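Carbonic anhydrase (Synechocystis sp., PDB 5SWC) catalyses the reversible, zinc-dependent hydration of carbon dioxide and serves photosynthetic carbon fixation by supplying RuBisCO inside the carboxysome. Local coordinates at residues C58-V63 / H117-G121; A82-I86 / N173-Q177; M123-L129 / T146-R150. All coordinates share one frame; numbering follows the deposited sequence. Where two conformers were deposited one is given.

Contact 1. Residues C58-V63 / H117-G121. With ZN (zinc ion), chain G.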
ATOM      1  N   CYS A  58      -8.452  -4.462  24.298  1.00 11.20           N
ATOM      2  CA  CYS A  58      -9.249  -3.447  23.647  1.00 10.94           C
ATOM      3  C   CYS A  58      -9.093  -2.093  24.274  1.00 10.62           C
ATOM      4  O   CYS A  58      -8.857  -1.954  25.474  1.00 11.09           O
ATOM      5  CB  CYS A  58     -10.723  -3.886  23.652  1.00 11.10           C
ATOM      6  SG  CYS A  58     -11.843  -2.880  22.601  1.00 11.26           S
ATOM      7  N   SER A  59      -9.291  -1.066  23.467  1.00 10.71           N
ATOM      8  CA  SER A  59      -9.347   0.336  23.921  1.00 10.80           C
ATOM      9  C   SER A  59     -10.517   0.642  24.823  1.00 12.02           C
ATOM     10  O   SER A  59     -10.524   1.635  25.531  1.00 11.83           O
ATOM     11  CB  SER A  59      -9.408   1.260  22.717  1.00 11.16           C
ATOM     12  OG  SER A  59      -8.259   1.182  21.916  1.00 11.84           O
ATOM     13  N   ASP A  60     -11.521  -0.233  24.818  1.00 10.85           N
ATOM     14  CA  ASP A  60     -12.741  -0.085  25.618  1.00 11.04           C
ATOM     15  C   ASP A  60     -12.399   0.393  27.042  1.00 11.72           C
ATOM     16  O   ASP A  60     -11.566  -0.207  27.738  1.00 11.04           O
ATOM     17  CB  ASP A  60     -13.442  -1.453  25.654  1.00 11.86           C
ATOM     18  CG  ASP A  60     -14.844  -1.379  26.219  1.00 12.05           C
ATOM     19  OD1 ASP A  60     -15.052  -0.998  27.385  1.00 12.97           O
ATOM     20  OD2 ASP A  60     -15.764  -1.795  25.475  1.00 12.69           O
ATOM     21  N   SER A  61     -13.100   1.421  27.470  1.00 11.24           N
ATOM     22  CA  SER A  61     -12.836   2.039  28.772  1.00 11.46           C
ATOM     23  C   SER A  61     -13.139   1.175  29.960  1.00 12.72           C
ATOM     24  O   SER A  61     -12.724   1.470  31.083  1.00 13.78           O
ATOM     25  CB  SER A  61     -13.556   3.358  28.871  1.00 12.61           C
ATOM     26  OG  SER A  61     -14.951   3.160  28.908  1.00 13.18           O
ATOM     27  N   ARG A  62     -13.860   0.089  29.732  1.00 11.95           N
ATOM     28  CA  ARG A  62     -14.251  -0.838  30.796  1.00 12.26           C
ATOM     29  C   ARG A  62     -13.160  -1.837  31.100  1.00 14.51           C
ATOM     30  O   ARG A  62     -13.285  -2.608  32.059  1.00 15.49           O
ATOM     31  CB  ARG A  62     -15.565  -1.543  30.465  1.00 12.90           C
ATOM     32  CG  ARG A  62     -16.705  -0.584  30.231  1.00 13.74           C
ATOM     33  CD  ARG A  62     -17.917  -1.252  29.656  1.00 13.93           C
ATOM     34  NE  ARG A  62     -17.716  -1.620  28.270  1.00 12.23           N
ATOM     35  CZ  ARG A  62     -18.648  -2.115  27.477  1.00 13.73           C
ATOM     36  NH1 ARG A  62     -19.850  -2.392  27.971  1.00 13.20           N
ATOM     37  NH2 ARG A  62     -18.399  -2.389  26.212  1.00 15.00           N
ATOM     38  N   VAL A  63     -12.123  -1.858  30.286  1.00 13.25           N
ATOM     39  CA  VAL A  63     -11.020  -2.794  30.439  1.00 13.40           C
ATOM     40  C   VAL A  63      -9.793  -2.082  30.987  1.00 14.06           C
ATOM     41  O   VAL A  63      -9.360  -1.040  30.462  1.00 14.60           O
ATOM     42  CB  VAL A  63     -10.671  -3.425  29.057  1.00 15.30           C
ATOM     43  CG1 VAL A  63      -9.479  -4.368  29.205  1.00 20.02           C
ATOM     44  CG2 VAL A  63     -11.867  -4.117  28.456  1.00 15.72           C
ATOM     45  N   HIS A 117     -12.925  -9.092  25.318  1.00 11.64           N
ATOM     46  CA  HIS A 117     -13.849  -8.872  26.420  1.00 12.40           C
ATOM     47  C   HIS A 117     -15.296  -8.871  25.972  1.00 12.79           C
ATOM     48  O   HIS A 117     -15.618  -8.592  24.810  1.00 11.71           O
ATOM     49  CB  HIS A 117     -13.523  -7.528  27.116  1.00 12.48           C
ATOM     50  CG  HIS A 117     -13.871  -6.355  26.257  1.00 11.19           C
ATOM     51  ND1 HIS A 117     -15.127  -5.791  26.294  1.00 13.26           N
ATOM     52  CD2 HIS A 117     -13.223  -5.772  25.214  1.00 11.23           C
ATOM     53  CE1 HIS A 117     -15.216  -4.862  25.357  1.00 12.44           C
ATOM     54  NE2 HIS A 117     -14.074  -4.830  24.662  1.00  9.83           N
ATOM     55  N   SER A 118     -16.171  -9.110  26.926  1.00 12.89           N
ATOM     56  CA  SER A 118     -17.602  -9.183  26.660  1.00 13.20           C
ATOM     57  C   SER A 118     -18.121  -7.833  26.194  1.00 15.29           C
ATOM     58  O   SER A 118     -17.649  -6.762  26.626  1.00 14.34           O
ATOM     59  CB  SER A 118     -18.346  -9.713  27.847  1.00 15.03           C
ATOM     60  OG  SER A 118     -18.134  -8.893  28.988  1.00 18.13           O
ATOM     61  N   HIS A 119     -19.119  -7.880  25.319  1.00 15.66           N
ATOM     62  CA  HIS A 119     -19.822  -6.666  24.857  1.00 15.68           C
ATOM     63  C   HIS A 119     -18.961  -5.733  24.019  1.00 15.37           C
ATOM     64  O   HIS A 119     -19.149  -4.511  24.051  1.00 17.65           O
ATOM     65  CB  HIS A 119     -20.453  -5.921  26.013  1.00 16.37           C
ATOM     66  CG  HIS A 119     -21.319  -6.768  26.875  1.00 18.72           C
ATOM     67  ND1 HIS A 119     -22.471  -7.346  26.398  1.00 31.15           N
ATOM     68  CD2 HIS A 119     -21.249  -7.076  28.191  1.00 22.90           C
ATOM     69  CE1 HIS A 119     -23.075  -7.992  27.385  1.00 33.13           C
ATOM     70  NE2 HIS A 119     -22.373  -7.815  28.487  1.00 26.28           N
ATOM     71  N   CYS A 120     -17.976  -6.298  23.344  1.00 12.52           N
ATOM     72  CA  CYS A 120     -17.038  -5.494  22.587  1.00 11.38           C
ATOM     73  C   CYS A 120     -17.700  -4.786  21.417  1.00 13.53           C
ATOM     74  O   CYS A 120     -18.298  -5.408  20.539  1.00 14.21           O
ATOM     75  CB  CYS A 120     -15.881  -6.370  22.109  1.00 11.60           C
ATOM     76  SG  CYS A 120     -14.560  -5.470  21.231  1.00 12.16           S
ATOM     77  N   GLY A 121     -17.479  -3.489  21.346  1.00 14.47           N
ATOM     78  CA  GLY A 121     -18.062  -2.656  20.297  1.00 17.05           C
ATOM     79  C   GLY A 121     -17.518  -2.997  18.919  1.00 13.93           C
ATOM     80  O   GLY A 121     -18.284  -2.959  17.928  1.00 13.84           O
TER
HETATM   81 ZN    ZN G 301     -13.855  -3.947  22.811  1.00 11.92          ZN
HETATM   82  O   HOH W   1     -15.353  -2.507  22.997  1.00 12.71           O

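Contact 2. Residues A82-I86 / N173-Q177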
ATOM      1  N   ALA A  82      -9.120  -0.857  18.997  1.00  9.84           N
ATOM      2  CA  ALA A  82     -10.544  -1.225  19.045  1.00 11.39           C
ATOM      3  C   ALA A  82     -10.677  -2.648  18.544  1.00 12.29           C
ATOM      4  O   ALA A  82     -10.478  -2.973  17.380  1.00 12.82           O
ATOM      5  CB  ALA A  82     -11.373  -0.264  18.214  1.00 13.69           C
ATOM      6  N   GLY A  83     -11.035  -3.550  19.444  1.00 10.15           N
ATOM      7  CA  GLY A  83     -11.191  -4.949  19.103  1.00 11.39           C
ATOM      8  C   GLY A  83     -10.020  -5.865  19.390  1.00 10.93           C
ATOM      9  O   GLY A  83     -10.094  -7.068  19.103  1.00 11.43           O
ATOM     10  N   ASN A  84      -8.933  -5.322  19.937  1.00 10.57           N
ATOM     11  CA  ASN A  84      -7.776  -6.154  20.297  1.00 10.52           C
ATOM     12  C   ASN A  84      -7.302  -7.016  19.123  1.00 11.28           C
ATOM     13  O   ASN A  84      -7.075  -8.213  19.260  1.00 11.16           O
ATOM     14  CB  ASN A  84      -7.976  -6.946  21.618  1.00  9.61           C
ATOM     15  CG  ASN A  84      -9.241  -7.765  21.684  1.00 10.62           C
ATOM     16  OD1 ASN A  84     -10.259  -7.268  22.224  1.00 11.57           O
ATOM     17  ND2 ASN A  84      -9.192  -9.020  21.241  1.00 11.49           N
ATOM     18  N   ILE A  85      -7.116  -6.331  17.996  1.00 10.57           N
ATOM     19  CA  ILE A  85      -6.769  -6.984  16.738  1.00 11.29           C
ATOM     20  C   ILE A  85      -5.286  -6.790  16.414  1.00 11.80           C
ATOM     21  O   ILE A  85      -4.732  -5.697  16.579  1.00 11.07           O
ATOM     22  CB  ILE A  85      -7.659  -6.389  15.595  1.00  9.92           C
ATOM     23  CG1 ILE A  85      -9.064  -6.924  15.757  1.00 12.19           C
ATOM     24  CG2 ILE A  85      -7.086  -6.721  14.228  1.00 12.77           C
ATOM     25  CD1 ILE A  85     -10.091  -6.126  15.031  1.00 14.81           C
ATOM     26  N   ILE A  86      -4.658  -7.866  15.955  1.00 10.93           N
ATOM     27  CA  ILE A  86      -3.279  -7.844  15.425  1.00 10.72           C
ATOM     28  C   ILE A  86      -3.358  -8.276  13.967  1.00 11.09           C
ATOM     29  O   ILE A  86      -3.617  -9.439  13.693  1.00 13.02           O
ATOM     30  CB  ILE A  86      -2.357  -8.769  16.203  1.00 12.53           C
ATOM     31  CG1 ILE A  86      -2.312  -8.373  17.701  1.00 12.97           C
ATOM     32  CG2 ILE A  86      -0.938  -8.721  15.574  1.00 14.04           C
ATOM     33  CD1 ILE A  86      -1.699  -7.053  17.978  1.00 15.97           C
ATOM     34  N   ASN A 173     -12.711 -14.012  17.669  1.00 12.05           N
ATOM     35  CA  ASN A 173     -11.798 -12.937  17.315  1.00 12.44           C
ATOM     36  C   ASN A 173     -10.443 -13.135  17.978  1.00 13.12           C
ATOM     37  O   ASN A 173      -9.415 -12.882  17.332  1.00 12.53           O
ATOM     38  CB  ASN A 173     -12.434 -11.576  17.697  1.00 12.17           C
ATOM     39  CG  ASN A 173     -11.571 -10.415  17.352  1.00 11.42           C
ATOM     40  OD1 ASN A 173     -11.304 -10.141  16.173  1.00 13.22           O
ATOM     41  ND2 ASN A 173     -11.182  -9.648  18.381  1.00 13.36           N
ATOM     42  N   ILE A 174     -10.418 -13.554  19.221  1.00 12.01           N
ATOM     43  CA  ILE A 174      -9.168 -13.844  19.933  1.00 12.12           C
ATOM     44  C   ILE A 174      -8.404 -14.933  19.170  1.00 13.08           C
ATOM     45  O   ILE A 174      -7.187 -14.782  18.930  1.00 13.90           O
ATOM     46  CB  ILE A 174      -9.448 -14.233  21.385  1.00 13.13           C
ATOM     47  CG1 ILE A 174      -9.991 -13.019  22.150  1.00 13.39           C
ATOM     48  CG2 ILE A 174      -8.214 -14.814  22.052  1.00 14.70           C
ATOM     49  CD1 ILE A 174     -10.747 -13.411  23.364  1.00 16.35           C
ATOM     50  N   LEU A 175      -9.078 -15.992  18.760  1.00 13.05           N
ATOM     51  CA  LEU A 175      -8.433 -17.115  18.070  1.00 15.04           C
ATOM     52  C   LEU A 175      -7.836 -16.649  16.735  1.00 14.30           C
ATOM     53  O   LEU A 175      -6.738 -17.041  16.366  1.00 14.19           O
ATOM     54  CB  LEU A 175      -9.411 -18.265  17.906  1.00 14.57           C
ATOM     55  CG  LEU A 175      -9.985 -18.776  19.237  1.00 15.96           C
ATOM     56  CD1 LEU A 175     -10.759 -20.023  19.013  1.00 19.20           C
ATOM     57  CD2 LEU A 175      -8.883 -18.988  20.228  1.00 19.98           C
ATOM     58  N   THR A 176      -8.531 -15.792  16.015  1.00 12.35           N
ATOM     59  CA  THR A 176      -7.999 -15.235  14.781  1.00 11.67           C
ATOM     60  C   THR A 176      -6.709 -14.457  15.038  1.00 11.93           C
ATOM     61  O   THR A 176      -5.750 -14.594  14.289  1.00 12.88           O
ATOM     62  CB  THR A 176      -9.034 -14.334  14.112  1.00 13.72           C
ATOM     63  OG1 THR A 176     -10.159 -15.155  13.756  1.00 14.30           O
ATOM     64  CG2 THR A 176      -8.516 -13.634  12.900  1.00 13.62           C
ATOM     65  N   GLN A 177      -6.694 -13.631  16.074  1.00 12.24           N
ATOM     66  CA  GLN A 177      -5.494 -12.853  16.318  1.00 11.29           C
ATOM     67  C   GLN A 177      -4.309 -13.738  16.687  1.00 11.89           C
ATOM     68  O   GLN A 177      -3.183 -13.394  16.336  1.00 12.10           O
ATOM     69  CB  GLN A 177      -5.731 -11.831  17.429  1.00 11.82           C
ATOM     70  CG  GLN A 177      -6.922 -10.943  17.279  1.00 12.69           C
ATOM     71  CD  GLN A 177      -7.169 -10.539  15.883  1.00 12.80           C
ATOM     72  OE1 GLN A 177      -6.286 -10.034  15.176  1.00 12.32           O
ATOM     73  NE2 GLN A 177      -8.385 -10.761  15.434  1.00 14.94           N
TER
HETATM   74  O   HOH W   2     -12.105 -10.398  21.034  1.00 12.67           O

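Contact 3. Residues M123-L129 / T146-R150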
ATOM      1  N   MET A 123     -16.729  -5.898  17.901  1.00 13.88           N
ATOM      2  CA  MET A 123     -17.359  -7.128  17.500  1.00 15.19           C
ATOM      3  C   MET A 123     -18.818  -6.909  17.089  1.00 14.35           C
ATOM      4  O   MET A 123     -19.297  -7.505  16.153  1.00 15.87           O
ATOM      5  CB  MET A 123     -17.223  -8.171  18.614  1.00 18.73           C
ATOM      6  CG  MET A 123     -15.780  -8.607  18.814  1.00 18.01           C
ATOM      7  SD  MET A 123     -14.921  -9.213  17.344  1.00 18.81           S
ATOM      8  CE  MET A 123     -14.028  -7.802  16.803  1.00 19.69           C
ATOM      9  N   LYS A 124     -19.523  -6.028  17.787  1.00 16.50           N
ATOM     10  CA  LYS A 124     -20.847  -5.617  17.343  1.00 16.83           C
ATOM     11  C   LYS A 124     -20.790  -5.042  15.920  1.00 17.12           C
ATOM     12  O   LYS A 124     -21.616  -5.361  15.060  1.00 18.71           O
ATOM     13  CB  LYS A 124     -21.442  -4.618  18.323  1.00 18.06           C
ATOM     14  CG  LYS A 124     -21.713  -5.223  19.703  1.00 21.33           C
ATOM     15  CD  LYS A 124     -22.319  -4.140  20.617  1.00 26.75           C
ATOM     16  CE  LYS A 124     -22.518  -4.647  22.009  1.00 34.17           C
ATOM     17  NZ  LYS A 124     -23.274  -3.634  22.804  1.00 42.19           N
ATOM     18  N   GLY A 125     -19.770  -4.233  15.684  1.00 15.53           N
ATOM     19  CA  GLY A 125     -19.540  -3.651  14.370  1.00 15.43           C
ATOM     20  C   GLY A 125     -19.283  -4.703  13.299  1.00 15.34           C
ATOM     21  O   GLY A 125     -19.817  -4.639  12.194  1.00 16.95           O
ATOM     22  N   LEU A 126     -18.413  -5.646  13.636  1.00 15.33           N
ATOM     23  CA  LEU A 126     -18.078  -6.725  12.708  1.00 14.79           C
ATOM     24  C   LEU A 126     -19.295  -7.489  12.200  1.00 16.72           C
ATOM     25  O   LEU A 126     -19.348  -7.888  11.061  1.00 18.40           O
ATOM     26  CB  LEU A 126     -17.109  -7.681  13.415  1.00 15.82           C
ATOM     27  CG  LEU A 126     -16.523  -8.752  12.521  1.00 15.50           C
ATOM     28  CD1 LEU A 126     -15.577  -8.152  11.494  1.00 18.21           C
ATOM     29  CD2 LEU A 126     -15.809  -9.804  13.384  1.00 18.31           C
ATOM     30  N   LEU A 127     -20.277  -7.671  13.097  1.00 19.59           N
ATOM     31  CA  LEU A 127     -21.490  -8.387  12.771  1.00 20.01           C
ATOM     32  C   LEU A 127     -22.508  -7.540  11.989  1.00 21.58           C
ATOM     33  O   LEU A 127     -23.525  -8.050  11.532  1.00 26.66           O
ATOM     34  CB  LEU A 127     -22.107  -8.920  14.066  1.00 22.17           C
ATOM     35  CG  LEU A 127     -21.289  -9.966  14.830  1.00 24.44           C
ATOM     36  CD1 LEU A 127     -21.816 -10.212  16.253  1.00 26.77           C
ATOM     37  CD2 LEU A 127     -21.232 -11.265  14.084  1.00 28.76           C
ATOM     38  N   LYS A 128     -22.229  -6.241  11.876  1.00 21.42           N
ATOM     39  CA  LYS A 128     -23.041  -5.340  11.083  1.00 22.84           C
ATOM     40  C   LYS A 128     -22.121  -4.488  10.207  1.00 27.01           C
ATOM     41  O   LYS A 128     -22.272  -3.274  10.076  1.00 26.07           O
ATOM     42  CB  LYS A 128     -23.956  -4.481  11.964  1.00 28.00           C
ATOM     43  CG  LYS A 128     -23.295  -3.542  12.894  1.00 40.93           C
ATOM     44  CD  LYS A 128     -24.284  -2.532  13.453  1.00 51.30           C
ATOM     45  CE  LYS A 128     -23.556  -1.370  14.122  1.00 50.14           C
ATOM     46  NZ  LYS A 128     -22.584  -1.855  15.164  1.00 41.25           N
ATOM     47  N   LEU A 129     -21.174  -5.174   9.597  1.00 24.98           N
ATOM     48  CA  LEU A 129     -20.021  -4.527   8.976  1.00 27.95           C
ATOM     49  C   LEU A 129     -20.416  -3.545   7.882  1.00 31.34           C
ATOM     50  O   LEU A 129     -19.902  -2.434   7.816  1.00 35.49           O
ATOM     51  CB  LEU A 129     -19.073  -5.596   8.422  1.00 26.57           C
ATOM     52  CG  LEU A 129     -17.802  -5.097   7.792  1.00 34.40           C
ATOM     53  CD1 LEU A 129     -16.889  -4.507   8.847  1.00 28.88           C
ATOM     54  CD2 LEU A 129     -17.194  -6.285   7.055  1.00 32.43           C
ATOM     55  N   THR A 146      -9.745  -8.627  10.709  1.00 13.29           N
ATOM     56  CA  THR A 146     -10.338  -9.758  11.414  1.00 12.22           C
ATOM     57  C   THR A 146     -11.476 -10.375  10.576  1.00 12.91           C
ATOM     58  O   THR A 146     -12.362 -11.063  11.106  1.00 13.85           O
ATOM     59  CB  THR A 146     -10.738  -9.363  12.845  1.00 13.88           C
ATOM     60  OG1 THR A 146     -10.835 -10.565  13.621  1.00 13.93           O
ATOM     61  CG2 THR A 146     -12.061  -8.587  12.923  1.00 13.77           C
ATOM     62  N   GLU A 147     -11.417 -10.234   9.256  1.00 12.99           N
ATOM     63  CA  GLU A 147     -12.404 -10.828   8.370  1.00 13.25           C
ATOM     64  C   GLU A 147     -12.492 -12.341   8.543  1.00 13.46           C
ATOM     65  O   GLU A 147     -13.540 -12.933   8.327  1.00 14.63           O
ATOM     66  CB  GLU A 147     -12.111 -10.436   6.914  1.00 14.41           C
ATOM     67  CG  GLU A 147     -12.976 -11.145   5.876  1.00 15.41           C
ATOM     68  CD  GLU A 147     -14.422 -10.778   5.972  1.00 22.52           C
ATOM     69  OE1 GLU A 147     -14.808  -9.790   6.643  1.00 23.96           O
ATOM     70  OE2 GLU A 147     -15.199 -11.513   5.334  1.00 26.18           O
ATOM     71  N   ALA A 148     -11.388 -12.982   8.915  1.00 13.91           N
ATOM     72  CA  ALA A 148     -11.432 -14.423   9.108  1.00 14.64           C
ATOM     73  C   ALA A 148     -12.403 -14.798  10.212  1.00 14.49           C
ATOM     74  O   ALA A 148     -13.017 -15.873  10.154  1.00 15.49           O
ATOM     75  CB  ALA A 148     -10.026 -14.992   9.342  1.00 15.03           C
ATOM     76  N   THR A 149     -12.552 -13.940  11.215  1.00 13.70           N
ATOM     77  CA  THR A 149     -13.519 -14.143  12.300  1.00 13.62           C
ATOM     78  C   THR A 149     -14.903 -14.057  11.722  1.00 15.40           C
ATOM     79  O   THR A 149     -15.734 -14.899  11.994  1.00 16.45           O
ATOM     80  CB  THR A 149     -13.363 -13.076  13.361  1.00 12.53           C
ATOM     81  OG1 THR A 149     -11.988 -13.036  13.780  1.00 14.12           O
ATOM     82  CG2 THR A 149     -14.270 -13.301  14.537  1.00 14.62           C
ATOM     83  N   ARG A 150     -15.161 -13.021  10.928  1.00 13.81           N
ATOM     84  CA  ARG A 150     -16.492 -12.813  10.412  0.66 14.90           C
ATOM     85  C   ARG A 150     -16.908 -13.960   9.514  1.00 15.80           C
ATOM     86  O   ARG A 150     -18.019 -14.473   9.598  1.00 16.88           O
ATOM     87  CB  ARG A 150     -16.523 -11.493   9.655  0.66 15.86           C
ATOM     88  CG  ARG A 150     -17.928 -11.011   9.389  0.66 19.94           C
ATOM     89  CD  ARG A 150     -17.913  -9.745   8.572  0.66 18.62           C
ATOM     90  NE  ARG A 150     -17.558 -10.087   7.202  0.66 20.09           N
ATOM     91  CZ  ARG A 150     -18.439 -10.348   6.241  0.66 29.20           C
ATOM     92  NH1 ARG A 150     -18.031 -10.697   5.022  0.66 28.28           N
ATOM     93  NH2 ARG A 150     -19.740 -10.285   6.491  0.66 29.71           N
TER
HETATM   94  O   HOH W   3     -21.113  -8.631   9.058  1.00 35.05           O

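Contact 1. Residues C58-V63 / H117-G121
C58 and H117 end two parallel strands with their CA atoms 7.6 Å apart, and the backbone turns after each strand: a type I beta turn spans D60 to V63 and a type II turn spans H117 to C120. The zinc site of a beta-class carbonic anhydrase lies between the strand ends and these turns. H117 NE2 lies 2.1 Å from the zinc ion, C58 SG and C120 SG both bind it too, and water 1 is the fourth ligand at 2.1 Å. H117 CG lies between its backbone N and carbonyl carbon (chi1 70°), which turns NE2 to the metal. V63 CG2 covers one face of this ring in a CH-pi contact, 4.0 Å from its centroid. C58 CB meets the ring edge. ND1 gives a bent bond (131°) to S118 O from above the carbonyl plane.

R62 grips D60 side-on: NE meets OD1, NH2 meets OD2 at 2.8 Å, and both oxygens use syn lone pairs. The anti lone pair of OD1 takes R62 N, making an Asx turn. R62 NH2 also reaches H119 O in a weak bond of 3.1 Å. Its NH1 bonds L45 O of a neighbouring subunit.

Water 1 accepts from G121 N and donates to D60 OD2 at 2.6 Å. Both probably orient the zinc-bound water, with R62 holding the D60 carboxylate, consistent with the open form of the site.

Contact 2. Residues A82-I86 / N173-Q177
N173 holds its CG anti to the backbone N (chi1 -179°), which carries its amide from helix 162-181 to the loop at G83. In Q177, one turn later, CG is anti to the carbonyl carbon, against N84 O, and the bend at chi2 (-37°) swings the amide to I85 and I86. Each amide bonds the loop backbone once. N173 ND2 donates to G83 O over 2.9 Å, close to the line of the G83 carbonyl bond and in the plane of its own amide. I86 N donates to Q177 OE1 over 2.8 Å, from well above the plane of that carbonyl.

Q177 NE2 turns back to its own helix and donates to N173 O, 3.0 Å away. The NE2 bond helps fix the rotation of the Q177 amide. Q177 N reaches the same oxygen from the opposite face of its plane. N173 OD1 has its strongest partner in T146 OG1.

The loop follows strand 76-81, at the edge of this chain's sheet, and passes beside the zinc site of the beta-class fold. G83 CA lies 4.7 Å from the zinc ion. The backbone angles of G83 would jam a CB against A82 O. The N84 side chain packs on C58, a zinc ligand.

Between N84 and N173 the amide planes stand 60° apart. N84 ND2 and N173 ND2 both donate to water 2, so one water joins the two side chains. I85 CG2 lies 3.5 Å from Q177 OE1, while its CG1 lies 3.9 Å from N173 OD1. The carbonyl N84 O is buried without a polar partner, and Q177 CG lies against it at 3.4 Å.

Contact 3. Residues M123-L129 / T146-R150
T146, whose methyl meets L126, has its hydroxyl gripped from helix 162-181: N173 OD1 bonds OG1 and Q177 NE2 adds a weak bond. These two bonds probably keep OG1 on the helix 162-181 side, and T146 CG2 is left to face L126. T149 OG1 lies 2.7 Å from T146 OG1. The contact is helix packing: helix 121-126 and the residues after it lie against the start of helix 147-156, where T146 is the N-cap residue.

L126 carries most of the contact. Its CG is anti to the backbone N (chi1 -172°), and this extends the two methyls to the other helix. CD1 lies 3.8 Å from T146 CG2 and also touches R150 CB. CD2 meets T149 CG2 at 4.0 Å. With an alanine here CG and both methyls go, and a gap would probably open between T146, T149 and the aliphatic part of R150. L143 of helix 137-143 also packs on L126.

R150 is given in one of two conformers. In this one it grips E147 side-on, with NE 2.8 Å from E147 OE1 and NH1 bonded to OE2. Here too L129 CD2 lies over one guanidinium face, 3.8 Å from R150 NE. E147 packs on Y89 of a neighbouring subunit. Water 3 donates to L126 O over 2.8 Å and accepts weak bonds from L129 N and, in this conformer, R150 NH2.

In the fold
Contacts 1 and 2 are buried, while contact 3 is partly so and lies farther from the chain centre. Contact 1 joins loops after two neighbouring parallel strands through metal ligands and a carboxylate-guanidinium pair. Contact 2 ties the loop after the strand outermost in this chain to helix 162-181 with neutral amides. Contact 3 is mostly aliphatic across its segments; like contact 1, it keeps its charged pair within one of them. Each contact touches the other two. G83 N packs 3.3 Å from C58 SG, so contact 2 borders the metal site. Contacts 2 and 3 meet through T176 OG1 and T149 OG1, a probable hydrogen bond of 2.8 Å joining helices 147-156 and 162-181.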